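Local coordinates for protein cytochrome P450 (Bacillus megaterium, PDB 5L92) that binds heme and the steroid corticosterone and, as a cytochrome P450, probably oxidises such substrates using molecular oxygen, at residues 260-265 with 376-381. Numbering follows the deposited sequence.
Sequences EDKASF and MDWSPS
Lys262 reaches across to Asp377 in a salt bridge. Its CB points toward strand 377-378, and CG and CD carry the chain on toward the strand, bent at chi2 (-59°). CE comes within 3.4 Å of Asp377 OD1 and 4.4 Å of Met376 O. A second bend, at chi4, brings NZ to 2.8 Å from Asp377 OD1, which it meets from above the carboxylate plane, 47° out of it; the two side chains cross at about a right angle. NZ also hydrogen-bonds Met259 O in the last turn of helix 247-260. In the P450 fold this is the corner where the long central helix gives way to helix J, with Asp261 as N-cap of helix 262-270, set against an outermost strand of the small antiparallel sheet that Asp377 joins by backbone hydrogen bonding to Arg401. Asp377 OD1 also accepts a weak bond from Trp378 N. An alanine in place of Asp377 would probably leave the Lys262 ammonium without its countercharge and the Trp378 N-H without this acceptor. Trp378 CZ2 approaches Glu260 N obliquely at 3.7 Å; Tyr256 packs edge-to-face with the indole. On the buried side, Phe265 CZ meets Met376 CE at 4.0 Å, and both side chains rest on Met259.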
ATOM      1  N   GLU A 260       9.162 -16.359  10.221  1.00 27.02           N
ATOM      2  CA  GLU A 260       8.364 -16.728  11.378  1.00 29.31           C
ATOM      3  C   GLU A 260       8.000 -18.205  11.336  1.00 28.77           C
ATOM      4  O   GLU A 260       8.072 -18.883  12.356  1.00 27.66           O
ATOM      5  CB  GLU A 260       7.095 -15.869  11.430  1.00 31.31           C
ATOM      6  CG  GLU A 260       6.357 -15.934  12.734  1.00 39.94           C
ATOM      7  CD  GLU A 260       5.337 -14.787  12.864  1.00 44.24           C
ATOM      8  OE1 GLU A 260       4.689 -14.406  11.847  1.00 40.58           O
ATOM      9  OE2 GLU A 260       5.228 -14.244  13.975  1.00 43.68           O
ATOM     10  N   ASP A 261       7.577 -18.714  10.170  1.00 28.48           N
ATOM     11  CA  ASP A 261       7.151 -20.122  10.017  1.00 28.90           C
ATOM     12  C   ASP A 261       8.057 -20.844   9.021  1.00 27.99           C
ATOM     13  O   ASP A 261       7.773 -20.914   7.814  1.00 28.24           O
ATOM     14  CB  ASP A 261       5.699 -20.261   9.564  1.00 30.11           C
ATOM     15  CG  ASP A 261       5.318 -21.716   9.331  1.00 30.36           C
ATOM     16  OD1 ASP A 261       6.034 -22.591   9.853  1.00 29.38           O
ATOM     17  OD2 ASP A 261       4.299 -21.981   8.660  1.00 32.73           O
ATOM     18  N   LYS A 262       9.120 -21.440   9.549  1.00 27.82           N
ATOM     19  CA  LYS A 262      10.079 -22.120   8.692  1.00 29.37           C
ATOM     20  C   LYS A 262       9.483 -23.314   7.967  1.00 29.53           C
ATOM     21  O   LYS A 262       9.982 -23.668   6.891  1.00 28.72           O
ATOM     22  CB  LYS A 262      11.299 -22.539   9.512  1.00 29.76           C
ATOM     23  CG  LYS A 262      12.045 -21.351  10.070  1.00 29.31           C
ATOM     24  CD  LYS A 262      12.516 -20.446   8.954  1.00 31.81           C
ATOM     25  CE  LYS A 262      13.783 -19.708   9.360  1.00 34.50           C
ATOM     26  NZ  LYS A 262      13.621 -19.087  10.729  1.00 32.40           N
ATOM     27  N   ALA A 263       8.416 -23.929   8.484  1.00 29.24           N
ATOM     28  CA  ALA A 263       7.806 -25.012   7.709  1.00 30.58           C
ATOM     29  C   ALA A 263       7.239 -24.490   6.392  1.00 29.05           C
ATOM     30  O   ALA A 263       7.324 -25.174   5.373  1.00 28.75           O
ATOM     31  CB  ALA A 263       6.717 -25.742   8.501  1.00 31.24           C
ATOM     32  N   SER A 264       6.639 -23.285   6.394  1.00 28.58           N
ATOM     33  CA  SER A 264       6.186 -22.681   5.136  1.00 29.58           C
ATOM     34  C   SER A 264       7.357 -22.410   4.205  1.00 28.99           C
ATOM     35  O   SER A 264       7.296 -22.708   3.013  1.00 29.09           O
ATOM     36  CB  SER A 264       5.418 -21.374   5.399  1.00 30.07           C
ATOM     37  OG  SER A 264       4.155 -21.617   5.997  1.00 30.79           O
ATOM     38  N   PHE A 265       8.429 -21.838   4.741  1.00 27.68           N
ATOM     39  CA  PHE A 265       9.618 -21.564   3.958  1.00 28.47           C
ATOM     40  C   PHE A 265      10.211 -22.847   3.365  1.00 29.37           C
ATOM     41  O   PHE A 265      10.578 -22.883   2.187  1.00 29.34           O
ATOM     42  CB  PHE A 265      10.620 -20.828   4.849  1.00 28.61           C
ATOM     43  CG  PHE A 265      11.860 -20.348   4.135  1.00 29.36           C
ATOM     44  CD1 PHE A 265      11.780 -19.697   2.944  1.00 28.56           C
ATOM     45  CD2 PHE A 265      13.104 -20.515   4.700  1.00 31.46           C
ATOM     46  CE1 PHE A 265      12.919 -19.236   2.309  1.00 30.26           C
ATOM     47  CE2 PHE A 265      14.236 -20.037   4.067  1.00 31.93           C
ATOM     48  CZ  PHE A 265      14.138 -19.412   2.870  1.00 32.06           C
ATOM     49  N   MET A 376      18.695 -18.514   4.578  1.00 32.55           N
ATOM     50  CA  MET A 376      18.552 -17.249   5.249  1.00 32.44           C
ATOM     51  C   MET A 376      17.778 -17.324   6.568  1.00 29.23           C
ATOM     52  O   MET A 376      16.911 -18.120   6.736  1.00 29.59           O
ATOM     53  CB  MET A 376      17.947 -16.188   4.315  1.00 32.35           C
ATOM     54  CG  MET A 376      16.442 -16.087   4.268  1.00 31.78           C
ATOM     55  SD  MET A 376      15.782 -14.789   3.218  1.00 36.94           S
ATOM     56  CE  MET A 376      15.345 -15.713   1.830  1.00 33.76           C
ATOM     57  N   ASP A 377      18.146 -16.475   7.499  1.00 29.83           N
ATOM     58  CA  ASP A 377      17.491 -16.404   8.782  1.00 30.62           C
ATOM     59  C   ASP A 377      17.720 -15.047   9.405  1.00 30.70           C
ATOM     60  O   ASP A 377      18.474 -14.259   8.912  1.00 29.27           O
ATOM     61  CB  ASP A 377      17.966 -17.533   9.688  1.00 31.48           C
ATOM     62  CG  ASP A 377      16.928 -17.951  10.744  1.00 34.78           C
ATOM     63  OD1 ASP A 377      15.855 -17.409  10.828  1.00 33.11           O
ATOM     64  OD2 ASP A 377      17.217 -18.836  11.501  1.00 37.16           O
ATOM     65  N   TRP A 378      17.029 -14.788  10.492  1.00 29.80           N
ATOM     66  CA  TRP A 378      17.175 -13.550  11.180  1.00 29.49           C
ATOM     67  C   TRP A 378      18.630 -13.335  11.514  1.00 29.52           C
ATOM     68  O   TRP A 378      19.300 -14.230  11.897  1.00 29.62           O
ATOM     69  CB  TRP A 378      16.401 -13.528  12.492  1.00 31.74           C
ATOM     70  CG  TRP A 378      15.095 -14.166  12.535  1.00 32.08           C
ATOM     71  CD1 TRP A 378      14.829 -15.356  13.034  1.00 34.03           C
ATOM     72  CD2 TRP A 378      13.857 -13.621  12.125  1.00 31.13           C
ATOM     73  NE1 TRP A 378      13.529 -15.624  12.941  1.00 33.23           N
ATOM     74  CE2 TRP A 378      12.897 -14.559  12.391  1.00 30.72           C
ATOM     75  CE3 TRP A 378      13.473 -12.432  11.552  1.00 30.24           C
ATOM     76  CZ2 TRP A 378      11.586 -14.359  12.100  1.00 29.10           C
ATOM     77  CZ3 TRP A 378      12.203 -12.241  11.271  1.00 29.41           C
ATOM     78  CH2 TRP A 378      11.261 -13.183  11.543  1.00 29.77           C
ATOM     79  N   SER A 379      19.100 -12.123  11.383  1.00 29.52           N
ATOM     80  CA  SER A 379      20.446 -11.813  11.758  1.00 30.84           C
ATOM     81  C   SER A 379      20.482 -11.603  13.252  1.00 30.63           C
ATOM     82  O   SER A 379      19.497 -11.309  13.837  1.00 28.85           O
ATOM     83  CB  SER A 379      20.931 -10.610  10.985  1.00 32.59           C
ATOM     84  OG  SER A 379      21.336  -9.548  11.777  1.00 42.52           O
ATOM     85  N   PRO A 380      21.728 -11.732  13.829  1.00 30.90           N
ATOM     86  CA  PRO A 380      21.775 -11.466  15.269  1.00 30.89           C
ATOM     87  C   PRO A 380      21.394 -10.046  15.641  1.00 30.94           C
ATOM     88  O   PRO A 380      21.116  -9.811  16.763  1.00 29.49           O
ATOM     89  CB  PRO A 380      23.211 -11.740  15.654  1.00 32.03           C
ATOM     90  CG  PRO A 380      23.748 -12.614  14.619  1.00 33.77           C
ATOM     91  CD  PRO A 380      23.136 -12.136  13.392  1.00 33.09           C
ATOM     92  N   SER A 381      21.368  -9.147  14.684  1.00 31.92           N
ATOM     93  CA  SER A 381      21.006  -7.782  14.935  1.00 32.60           C
ATOM     94  C   SER A 381      19.545  -7.433  14.695  1.00 31.70           C
ATOM     95  O   SER A 381      19.168  -6.308  14.844  1.00 32.42           O
ATOM     96  CB  SER A 381      21.857  -6.844  14.104  1.00 34.04           C
ATOM     97  OG  SER A 381      23.108  -6.669  14.658  1.00 37.05           O
TER